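Prolyl oligopeptidase (PDB 5N4B) cleaves peptide bonds on the C-terminal side of proline and macrocyclises peptide precursors in the biosynthesis of amanitin toxins. Local coordinates at residues H321-Y326 with T340-K345; Y273-Q278 with Y315-N320; K285-V290 with V307-A312. The protein carries 1 engineered substitution. All coordinates share one frame; numbering follows the deposited sequence.

Contact 1: H321-Y326 with T340-K345; sequences HGSLVY and TIDLSK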
loop_
_atom_site.group_PDB
_atom_site.type_symbol
_atom_site.label_atom_id
_atom_site.label_comp_id
_atom_site.label_asym_id
_atom_site.label_seq_id
_atom_site.Cartn_x
_atom_site.Cartn_y
_atom_site.Cartn_z
ATOM N N HIS A 321 11.653 -28.613 -0.866
ATOM C CA HIS A 321 12.783 -29.512 -1.061
ATOM C C HIS A 321 12.158 -30.845 -1.448
ATOM O O HIS A 321 11.527 -31.514 -0.624
ATOM C CB HIS A 321 13.702 -29.582 0.174
ATOM C CG HIS A 321 14.342 -28.273 0.513
ATOM N ND1 HIS A 321 15.125 -27.576 -0.375
ATOM C CD2 HIS A 321 14.326 -27.543 1.654
ATOM C CE1 HIS A 321 15.540 -26.452 0.193
ATOM N NE2 HIS A 321 15.071 -26.408 1.424
ATOM N N GLY A 322 12.276 -31.220 -2.709
ATOM C CA GLY A 322 11.518 -32.362 -3.180
ATOM C C GLY A 322 10.045 -32.143 -2.963
ATOM O O GLY A 322 9.516 -31.061 -3.222
ATOM N N SER A 323 9.357 -33.161 -2.445
ATOM C CA SER A 323 7.919 -33.068 -2.235
ATOM C C SER A 323 7.539 -32.415 -0.895
ATOM O O SER A 323 6.349 -32.359 -0.581
ATOM C CB SER A 323 7.284 -34.465 -2.339
ATOM O OG SER A 323 7.959 -35.349 -1.494
ATOM N N LEU A 324 8.508 -31.928 -0.140
ATOM C CA LEU A 324 8.239 -31.250 1.132
ATOM C C LEU A 324 8.144 -29.753 0.865
ATOM O O LEU A 324 9.152 -29.109 0.541
ATOM C CB LEU A 324 9.366 -31.547 2.117
ATOM C CG LEU A 324 9.074 -31.146 3.572
ATOM C CD1 LEU A 324 8.002 -32.021 4.138
ATOM C CD2 LEU A 324 10.353 -31.290 4.384
ATOM N N VAL A 325 6.951 -29.212 1.009
ATOM C CA VAL A 325 6.653 -27.812 0.677
ATOM C C VAL A 325 6.587 -27.015 1.979
ATOM O O VAL A 325 5.842 -27.395 2.917
ATOM C CB VAL A 325 5.334 -27.711 -0.082
ATOM C CG1 VAL A 325 5.075 -26.308 -0.486
ATOM C CG2 VAL A 325 5.373 -28.580 -1.324
ATOM N N TYR A 326 7.336 -25.912 2.028
ATOM C CA TYR A 326 7.408 -25.040 3.198
ATOM C C TYR A 326 6.506 -23.839 2.953
ATOM O O TYR A 326 6.609 -23.187 1.894
ATOM C CB TYR A 326 8.853 -24.561 3.391
ATOM C CG TYR A 326 9.838 -25.606 3.819
ATOM C CD1 TYR A 326 10.243 -26.615 2.950
ATOM C CD2 TYR A 326 10.390 -25.597 5.084
ATOM C CE1 TYR A 326 11.164 -27.602 3.362
ATOM C CE2 TYR A 326 11.279 -26.553 5.505
ATOM C CZ TYR A 326 11.679 -27.538 4.646
ATOM O OH TYR A 326 12.603 -28.496 4.995
ATOM N N THR A 340 5.341 -27.413 7.057
ATOM C CA THR A 340 5.625 -28.213 5.884
ATOM C C THR A 340 4.412 -29.071 5.558
ATOM O O THR A 340 3.757 -29.603 6.459
ATOM C CB THR A 340 6.861 -29.089 6.084
ATOM O OG1 THR A 340 6.685 -29.986 7.214
ATOM C CG2 THR A 340 8.127 -28.234 6.262
ATOM N N ILE A 341 4.140 -29.228 4.253
ATOM C CA ILE A 341 3.127 -30.157 3.723
ATOM C C ILE A 341 3.912 -31.104 2.831
ATOM O O ILE A 341 4.552 -30.673 1.859
ATOM C CB ILE A 341 1.991 -29.446 2.967
ATOM C CG1 ILE A 341 1.205 -28.471 3.877
ATOM C CG2 ILE A 341 1.023 -30.494 2.369
ATOM C CD1 ILE A 341 0.035 -27.739 3.253
ATOM N N ASP A 342 3.908 -32.389 3.182
ATOM C CA ASP A 342 4.641 -33.413 2.457
ATOM C C ASP A 342 3.713 -34.047 1.416
ATOM O O ASP A 342 2.752 -34.747 1.758
ATOM C CB ASP A 342 5.184 -34.449 3.445
ATOM C CG ASP A 342 6.062 -35.450 2.807
ATOM O OD1 ASP A 342 5.974 -35.652 1.580
ATOM O OD2 ASP A 342 6.908 -36.037 3.516
ATOM N N LEU A 343 3.935 -33.710 0.157
ATOM C CA LEU A 343 3.076 -34.154 -0.926
ATOM C C LEU A 343 3.407 -35.552 -1.409
ATOM O O LEU A 343 2.742 -36.031 -2.333
ATOM C CB LEU A 343 3.209 -33.150 -2.079
ATOM C CG LEU A 343 2.731 -31.721 -1.771
ATOM C CD1 LEU A 343 2.922 -30.824 -3.002
ATOM C CD2 LEU A 343 1.302 -31.703 -1.315
ATOM N N SER A 344 4.434 -36.210 -0.870
ATOM C CA SER A 344 4.670 -37.596 -1.283
ATOM C C SER A 344 3.615 -38.543 -0.756
ATOM O O SER A 344 3.596 -39.691 -1.195
ATOM C CB SER A 344 6.070 -38.046 -0.856
ATOM O OG SER A 344 6.110 -38.190 0.541
ATOM N N LYS A 345 2.766 -38.101 0.166
ATOM C CA LYS A 345 1.697 -38.877 0.766
ATOM C C LYS A 345 0.371 -38.570 0.072
ATOM O O LYS A 345 0.131 -37.443 -0.351
ATOM C CB LYS A 345 1.535 -38.461 2.232
ATOM C CG LYS A 345 2.806 -38.129 3.025
ATOM C CD LYS A 345 3.654 -39.343 3.238
ATOM C CE LYS A 345 5.035 -38.972 3.730
ATOM N NZ LYS A 345 5.697 -40.147 4.365
#

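Contact 2: Y273-Q278 with Y315-N320; sequences YLYLYQ and YNIITN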
loop_
_atom_site.group_PDB
_atom_site.type_symbol
_atom_site.label_atom_id
_atom_site.label_comp_id
_atom_site.label_asym_id
_atom_site.label_seq_id
_atom_site.Cartn_x
_atom_site.Cartn_y
_atom_site.Cartn_z
ATOM N N TYR A 273 6.976 -27.609 -9.531
ATOM C CA TYR A 273 5.629 -27.268 -9.106
ATOM C C TYR A 273 5.208 -25.905 -9.617
ATOM O O TYR A 273 6.012 -24.969 -9.725
ATOM C CB TYR A 273 5.527 -27.264 -7.578
ATOM C CG TYR A 273 5.676 -28.594 -6.931
ATOM C CD1 TYR A 273 4.788 -29.616 -7.200
ATOM C CD2 TYR A 273 6.671 -28.797 -5.997
ATOM C CE1 TYR A 273 4.888 -30.822 -6.560
ATOM C CE2 TYR A 273 6.815 -30.026 -5.355
ATOM C CZ TYR A 273 5.910 -31.039 -5.665
ATOM O OH TYR A 273 6.037 -32.242 -4.996
ATOM N N LEU A 274 3.933 -25.836 -9.931
ATOM C CA LEU A 274 3.186 -24.607 -10.147
ATOM C C LEU A 274 2.124 -24.526 -9.061
ATOM O O LEU A 274 1.336 -25.459 -8.869
ATOM C CB LEU A 274 2.523 -24.641 -11.525
ATOM C CG LEU A 274 1.525 -23.537 -11.863
ATOM C CD1 LEU A 274 2.200 -22.229 -11.901
ATOM C CD2 LEU A 274 0.869 -23.865 -13.211
ATOM N N TYR A 275 2.040 -23.387 -8.411
ATOM C CA TYR A 275 1.080 -23.165 -7.359
ATOM C C TYR A 275 0.036 -22.157 -7.784
ATOM O O TYR A 275 0.361 -21.135 -8.416
ATOM C CB TYR A 275 1.803 -22.634 -6.143
ATOM C CG TYR A 275 2.959 -23.471 -5.642
ATOM C CD1 TYR A 275 2.758 -24.668 -4.938
ATOM C CD2 TYR A 275 4.280 -23.087 -5.848
ATOM C CE1 TYR A 275 3.809 -25.410 -4.471
ATOM C CE2 TYR A 275 5.335 -23.852 -5.345
ATOM C CZ TYR A 275 5.072 -25.008 -4.664
ATOM O OH TYR A 275 6.146 -25.719 -4.187
ATOM N N LEU A 276 -1.230 -22.432 -7.420
ATOM C CA LEU A 276 -2.340 -21.521 -7.668
ATOM C C LEU A 276 -2.980 -21.134 -6.362
ATOM O O LEU A 276 -3.366 -22.002 -5.569
ATOM C CB LEU A 276 -3.389 -22.193 -8.540
ATOM C CG LEU A 276 -4.651 -21.365 -8.870
ATOM C CD1 LEU A 276 -4.373 -20.281 -9.857
ATOM C CD2 LEU A 276 -5.778 -22.288 -9.377
ATOM N N TYR A 277 -3.089 -19.838 -6.151
ATOM C CA TYR A 277 -3.796 -19.274 -5.023
ATOM C C TYR A 277 -5.122 -18.703 -5.525
ATOM O O TYR A 277 -5.209 -18.164 -6.641
ATOM C CB TYR A 277 -3.029 -18.116 -4.404
ATOM C CG TYR A 277 -1.589 -18.406 -4.013
ATOM C CD1 TYR A 277 -1.266 -19.282 -3.023
ATOM C CD2 TYR A 277 -0.569 -17.720 -4.609
ATOM C CE1 TYR A 277 0.044 -19.517 -2.689
ATOM C CE2 TYR A 277 0.748 -17.949 -4.265
ATOM C CZ TYR A 277 1.043 -18.837 -3.288
ATOM O OH TYR A 277 2.373 -19.024 -2.901
ATOM N N GLN A 278 -6.172 -18.851 -4.730
ATOM C CA GLN A 278 -7.470 -18.236 -4.999
ATOM C C GLN A 278 -7.955 -17.436 -3.804
ATOM O O GLN A 278 -7.841 -17.879 -2.654
ATOM C CB GLN A 278 -8.542 -19.255 -5.344
ATOM C CG GLN A 278 -8.071 -20.272 -6.405
ATOM C CD GLN A 278 -9.142 -21.203 -6.888
ATOM O OE1 GLN A 278 -10.308 -20.816 -7.071
ATOM N NE2 GLN A 278 -8.752 -22.447 -7.090
ATOM N N TYR A 315 -2.250 -18.978 3.199
ATOM C CA TYR A 315 -1.148 -19.869 2.865
ATOM C C TYR A 315 -0.324 -19.225 1.759
ATOM O O TYR A 315 -0.867 -18.875 0.709
ATOM C CB TYR A 315 -1.669 -21.200 2.350
ATOM C CG TYR A 315 -2.452 -22.065 3.297
ATOM C CD1 TYR A 315 -3.831 -21.876 3.440
ATOM C CD2 TYR A 315 -1.843 -23.079 4.039
ATOM C CE1 TYR A 315 -4.574 -22.654 4.259
ATOM C CE2 TYR A 315 -2.586 -23.850 4.853
ATOM C CZ TYR A 315 -3.938 -23.657 4.966
ATOM O OH TYR A 315 -4.654 -24.530 5.768
ATOM N N ASN A 316 0.972 -19.085 1.979
ATOM C CA ASN A 316 1.881 -18.540 0.988
ATOM C C ASN A 316 3.133 -19.412 0.920
ATOM O O ASN A 316 3.798 -19.610 1.939
ATOM C CB ASN A 316 2.225 -17.082 1.323
ATOM C CG ASN A 316 2.975 -16.380 0.183
ATOM O OD1 ASN A 316 4.160 -16.190 0.272
ATOM N ND2 ASN A 316 2.281 -16.105 -0.922
ATOM N N ILE A 317 3.491 -19.889 -0.259
ATOM C CA ILE A 317 4.639 -20.773 -0.384
ATOM C C ILE A 317 5.947 -20.040 -0.115
ATOM O O ILE A 317 6.186 -18.939 -0.632
ATOM C CB ILE A 317 4.724 -21.351 -1.806
ATOM C CG1 ILE A 317 3.459 -22.086 -2.211
ATOM C CG2 ILE A 317 5.967 -22.268 -1.939
ATOM C CD1 ILE A 317 3.084 -23.175 -1.312
ATOM N N ILE A 318 6.845 -20.672 0.618
ATOM C CA ILE A 318 8.232 -20.212 0.789
ATOM C C ILE A 318 9.145 -20.930 -0.195
ATOM O O ILE A 318 9.825 -20.295 -1.006
ATOM C CB ILE A 318 8.720 -20.464 2.234
ATOM C CG1 ILE A 318 7.830 -19.739 3.220
ATOM C CG2 ILE A 318 10.187 -20.056 2.354
ATOM C CD1 ILE A 318 7.896 -20.280 4.614
ATOM N N THR A 319 9.168 -22.245 -0.154
ATOM C CA THR A 319 10.003 -23.040 -1.050
ATOM C C THR A 319 9.595 -24.504 -0.933
ATOM O O THR A 319 8.656 -24.844 -0.207
ATOM C CB THR A 319 11.481 -22.831 -0.761
ATOM O OG1 THR A 319 12.198 -23.330 -1.924
ATOM C CG2 THR A 319 11.993 -23.530 0.480
ATOM N N ASN A 320 10.352 -25.377 -1.582
ATOM C CA ASN A 320 10.156 -26.811 -1.421
ATOM C C ASN A 320 11.515 -27.463 -1.523
ATOM O O ASN A 320 12.416 -26.975 -2.201
ATOM C CB ASN A 320 9.236 -27.418 -2.481
ATOM C CG ASN A 320 9.849 -27.387 -3.832
ATOM O OD1 ASN A 320 10.038 -26.318 -4.374
ATOM N ND2 ASN A 320 10.163 -28.546 -4.393
HETATM O O HOH W 1 8.322 -24.197 -3.817
#

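Contact 3: K285-V290 with V307-A312; sequences KNLLWV and VVNEYA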
loop_
_atom_site.group_PDB
_atom_site.type_symbol
_atom_site.label_atom_id
_atom_site.label_comp_id
_atom_site.label_asym_id
_atom_site.label_seq_id
_atom_site.Cartn_x
_atom_site.Cartn_y
_atom_site.Cartn_z
ATOM N N LYS A 285 -7.605 -15.073 3.587
ATOM C CA LYS A 285 -7.857 -16.492 3.432
ATOM C C LYS A 285 -7.730 -16.850 1.968
ATOM O O LYS A 285 -8.151 -16.137 1.159
ATOM C CB LYS A 285 -9.219 -16.911 3.961
ATOM C CG LYS A 285 -9.482 -16.659 5.434
ATOM C CD LYS A 285 -10.916 -17.034 5.796
ATOM C CE LYS A 285 -11.173 -16.910 7.272
ATOM N NZ LYS A 285 -11.318 -15.529 7.763
ATOM N N ASN A 286 -7.091 -17.968 1.694
ATOM C CA ASN A 286 -6.930 -18.405 0.345
ATOM C C ASN A 286 -6.881 -19.900 0.141
ATOM O O ASN A 286 -6.523 -20.633 0.956
ATOM C CB ASN A 286 -5.692 -17.733 -0.331
ATOM C CG ASN A 286 -4.342 -18.187 0.211
ATOM O OD1 ASN A 286 -3.652 -19.014 -0.344
ATOM N ND2 ASN A 286 -4.010 -17.635 1.243
ATOM N N LEU A 287 -7.252 -20.299 -1.055
ATOM C CA LEU A 287 -7.048 -21.661 -1.485
ATOM C C LEU A 287 -5.625 -21.817 -2.022
ATOM O O LEU A 287 -4.942 -20.850 -2.390
ATOM C CB LEU A 287 -8.048 -22.065 -2.592
ATOM C CG LEU A 287 -9.509 -21.788 -2.265
ATOM C CD1 LEU A 287 -10.400 -22.341 -3.362
ATOM C CD2 LEU A 287 -9.931 -22.314 -0.946
ATOM N N LEU A 288 -5.165 -23.049 -2.065
ATOM C CA LEU A 288 -3.834 -23.364 -2.562
ATOM C C LEU A 288 -3.897 -24.714 -3.258
ATOM O O LEU A 288 -4.154 -25.745 -2.622
ATOM C CB LEU A 288 -2.810 -23.398 -1.419
ATOM C CG LEU A 288 -1.433 -23.998 -1.767
ATOM C CD1 LEU A 288 -0.752 -23.117 -2.718
ATOM C CD2 LEU A 288 -0.617 -24.236 -0.509
ATOM N N TRP A 289 -3.702 -24.690 -4.575
ATOM C CA TRP A 289 -3.667 -25.899 -5.386
ATOM C C TRP A 289 -2.273 -26.036 -5.982
ATOM O O TRP A 289 -1.554 -25.029 -6.190
ATOM C CB TRP A 289 -4.724 -25.900 -6.499
ATOM C CG TRP A 289 -6.169 -25.863 -6.057
ATOM C CD1 TRP A 289 -6.667 -25.918 -4.796
ATOM C CD2 TRP A 289 -7.290 -25.758 -6.932
ATOM N NE1 TRP A 289 -8.045 -25.841 -4.830
ATOM C CE2 TRP A 289 -8.447 -25.761 -6.134
ATOM C CE3 TRP A 289 -7.412 -25.655 -8.319
ATOM C CZ2 TRP A 289 -9.718 -25.677 -6.673
ATOM C CZ3 TRP A 289 -8.692 -25.545 -8.869
ATOM C CH2 TRP A 289 -9.818 -25.594 -8.035
ATOM N N VAL A 290 -1.861 -27.278 -6.238
ATOM C CA VAL A 290 -0.506 -27.579 -6.665
ATOM C C VAL A 290 -0.548 -28.452 -7.895
ATOM O O VAL A 290 -1.175 -29.510 -7.875
ATOM C CB VAL A 290 0.277 -28.312 -5.556
ATOM C CG1 VAL A 290 1.719 -28.601 -6.027
ATOM C CG2 VAL A 290 0.282 -27.507 -4.262
ATOM N N VAL A 307 -4.902 -29.069 -2.625
ATOM C CA VAL A 307 -4.281 -29.279 -1.319
ATOM C C VAL A 307 -5.023 -28.527 -0.230
ATOM O O VAL A 307 -5.324 -29.088 0.834
ATOM C CB VAL A 307 -2.787 -28.925 -1.357
ATOM C CG1 VAL A 307 -2.168 -29.004 -0.014
ATOM C CG2 VAL A 307 -2.064 -29.859 -2.286
ATOM N N VAL A 308 -5.279 -27.238 -0.446
ATOM C CA VAL A 308 -6.131 -26.424 0.424
ATOM C C VAL A 308 -7.345 -26.043 -0.404
ATOM O O VAL A 308 -7.236 -25.279 -1.373
ATOM C CB VAL A 308 -5.405 -25.174 0.964
ATOM C CG1 VAL A 308 -6.369 -24.292 1.772
ATOM C CG2 VAL A 308 -4.180 -25.541 1.817
ATOM N N ASN A 309 -8.515 -26.589 -0.049
ATOM C CA ASN A 309 -9.699 -26.427 -0.873
ATOM C C ASN A 309 -10.904 -25.871 -0.122
ATOM O O ASN A 309 -12.025 -25.956 -0.628
ATOM C CB ASN A 309 -10.064 -27.731 -1.569
ATOM C CG ASN A 309 -10.852 -27.510 -2.804
ATOM O OD1 ASN A 309 -10.629 -26.550 -3.550
ATOM N ND2 ASN A 309 -11.813 -28.412 -3.042
ATOM N N GLU A 310 -10.692 -25.241 1.020
ATOM C CA GLU A 310 -11.711 -24.440 1.687
ATOM C C GLU A 310 -11.028 -23.178 2.180
ATOM O O GLU A 310 -9.817 -23.173 2.442
ATOM C CB GLU A 310 -12.344 -25.200 2.872
ATOM C CG GLU A 310 -11.289 -25.749 3.829
ATOM C CD GLU A 310 -11.820 -26.259 5.190
ATOM O OE1 GLU A 310 -12.978 -26.747 5.246
ATOM O OE2 GLU A 310 -11.079 -26.128 6.207
ATOM N N TYR A 311 -11.795 -22.102 2.250
ATOM C CA TYR A 311 -11.336 -20.812 2.746
ATOM C C TYR A 311 -11.326 -20.835 4.265
ATOM O O TYR A 311 -12.380 -20.808 4.907
ATOM C CB TYR A 311 -12.240 -19.686 2.229
ATOM C CG TYR A 311 -12.000 -19.357 0.768
ATOM C CD1 TYR A 311 -10.905 -18.580 0.394
ATOM C CD2 TYR A 311 -12.840 -19.830 -0.228
ATOM C CE1 TYR A 311 -10.654 -18.276 -0.915
ATOM C CE2 TYR A 311 -12.614 -19.535 -1.559
ATOM C CZ TYR A 311 -11.526 -18.748 -1.901
ATOM O OH TYR A 311 -11.269 -18.449 -3.214
ATOM N N ALA A 312 -10.134 -20.820 4.843
ATOM C CA ALA A 312 -9.989 -20.865 6.301
ATOM C C ALA A 312 -8.755 -20.122 6.807
ATOM O O ALA A 312 -8.748 -19.636 7.942
ATOM C CB ALA A 312 -9.940 -22.290 6.797
HETATM O O HOH W 2 -7.813 -21.464 3.352
#

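Contact 1: H321-Y326 with T340-K345
V325 and I341 exchange two backbone hydrogen bonds, V325 N to I341 O (2.9 Å) and I341 N to V325 O (2.8 Å), and so join strands 324-326 and 340-342, whose axes run antiparallel at 158°. L324-D342 and Y326-T340 are the flanking non-hydrogen-bonded pairs, and L343 N to S323 O (2.9 Å) carries the ladder past the end of the strands. On the side of Y326, the methyl CG2 of T340 sits 3.7 Å from the ring centroid, a CH-pi contact over the face. T340 turns this methyl anti to its carbonyl carbon, which sets it above the ring, offset from its centre. Beta-branching lets threonine lay CG2 there while CB, at 3.7 Å, and OG1 stay against CD1 of L324. The same L324 methyl continues to CB of D342, bridging two residues of the partner strand. These are the middle two strands of a four-stranded antiparallel blade of the beta-propeller, flanked by strands 315-321 and 349-352. V325 and I341 point to the other face, toward the preceding blade, as beta-branched aliphatics well suited to both strand geometry and close packing. Beyond I341, L343 brings CD1 to within 3.7 Å of V325 CG2, and it also touches Y273 and V307 of that blade. Where the chain leaves the strand, D342 forms an Asx turn: OD1 accepts from S344 N (2.9 Å) and from S344 OG (2.7 Å), both arriving from one face of the carboxylate. This double grip steadies the turn beside which S323 OG packs against S344 CB.

Contact 2: Y273-Q278 with Y315-N320
I317 donates its backbone N-H to the phenol oxygen of Y277, I317 N to Y277 OH 3.0 Å, in a nearly straight bond (165° at the hydrogen), the direct hydrogen bond of this contact. The same oxygen also hydrogen-bonds to OD2 of D266 on strand 262-267, so this buried hydroxyl is held from both blades. A second polar link runs through a water: it donates to OD1 of N320 (2.8 Å) and lies 2.7 Å from Y275 OH. Tyrosine suits both places because its long ring carries a polar end across a gap that the backbones cannot close: the strand axes stay 8.9 Å apart. That spacing marks the packing of one propeller blade on the next, with strand 273-278 second in its blade and strand 315-320 first in the following one. Y273, Y275 and Y277 alternate along their strand, so all three rings project from the face that meets the neighbouring blade. The apolar part centres on I317. Its CG1 lies 3.7 Å from the centroid of the Y275 ring and 9° off the normal, a CH-pi contact over the middle of the face. With CG1 anti to the carbonyl carbon (chi1 -57°), I317 sets CG2 toward Y275 CE2. CD1 lies against Y275 CD1 and CE1, and the branched side chain covers one face of the ring. CG1 also approaches Y277 OH, at 3.3 Å, which wedges the isoleucine between two tyrosines. A further contact is made at a ring edge: N320 ND2 stands 3.8 Å from Y273 CE2, near the plane of that ring, with the amide turned steeply against it. Hydrogen bonds from N320 ND2 to G322 O and D270 OD2 fix the amide there.

Contact 3: K285-V290 with V307-A312
L288 and V308 form an antiparallel hydrogen-bonded pair, with L288 N to V308 O at 3.1 Å and V308 N to L288 O at 2.9 Å, and thereby attach strand 305-308, the last of the four in its beta-propeller blade. Past V308 the second chain leaves strand pairing and loops round toward the next blade, so side chains take over the contact. L287 is the one to follow. Its CB lies over the carbonyl oxygen of V308 at 3.5 Å, just beside the backbone ladder. CG, anti to the carbonyl carbon (chi1 -51°), is carried to the Y311 ring, 3.7 Å from CZ. There the chain forks. CD1 goes to the phenol end, near Y311 CE2 and OH, whereas CD2 stands 3.8 Å from the ring centroid and 5° off its normal, a CH-pi contact. CD2 also presses on the E310 carbonyl carbon at 3.4 Å. Leucine, with its two methyls, thus fills the angle between ring and loop backbone. Y311 in turn meets W261 edge-to-face, and K285 O lies at its edge. On the same side as L287, W289 uses its indole N-H: NE1 donates to N309 OD1 at 3.0 Å, in a bent bond (137°) that reaches the oxygen from above the amide plane. An asparagine accepts this bond readily at this exposed position, while the buried indole packs against Y253 and W304. V290 and V307 touch through their CG2 methyls, and the aliphatic chain of K285 runs beside A312. Where the backbones have drawn apart, a water lies close to N286 O and E310 O and accepts the N-H of A312, 2.8 Å from A312 N.

How the contacts relate
Contacts 1 and 3 each join two strands inside one blade, while contact 2 packs the faces of these two consecutive blades together. Contact 2 is accordingly the most buried, with tyrosine rings and a bridging water spanning a space no backbone-to-backbone hydrogen bond crosses. Contact 1 lies between inner strands, is carried by a backbone ladder and is partly buried, its strand pairs largely covered and its turn end exposed; contact 3 starts as such a ladder but ends in a solvent-facing loop of mixed polar and apolar contacts. Strands 273-279 and 287-292 are bonded neighbours, as are 315-321 and 324-329, so contact 2 touches both others. Across the blade interface, L343 links contact 1 to V290 of contact 3.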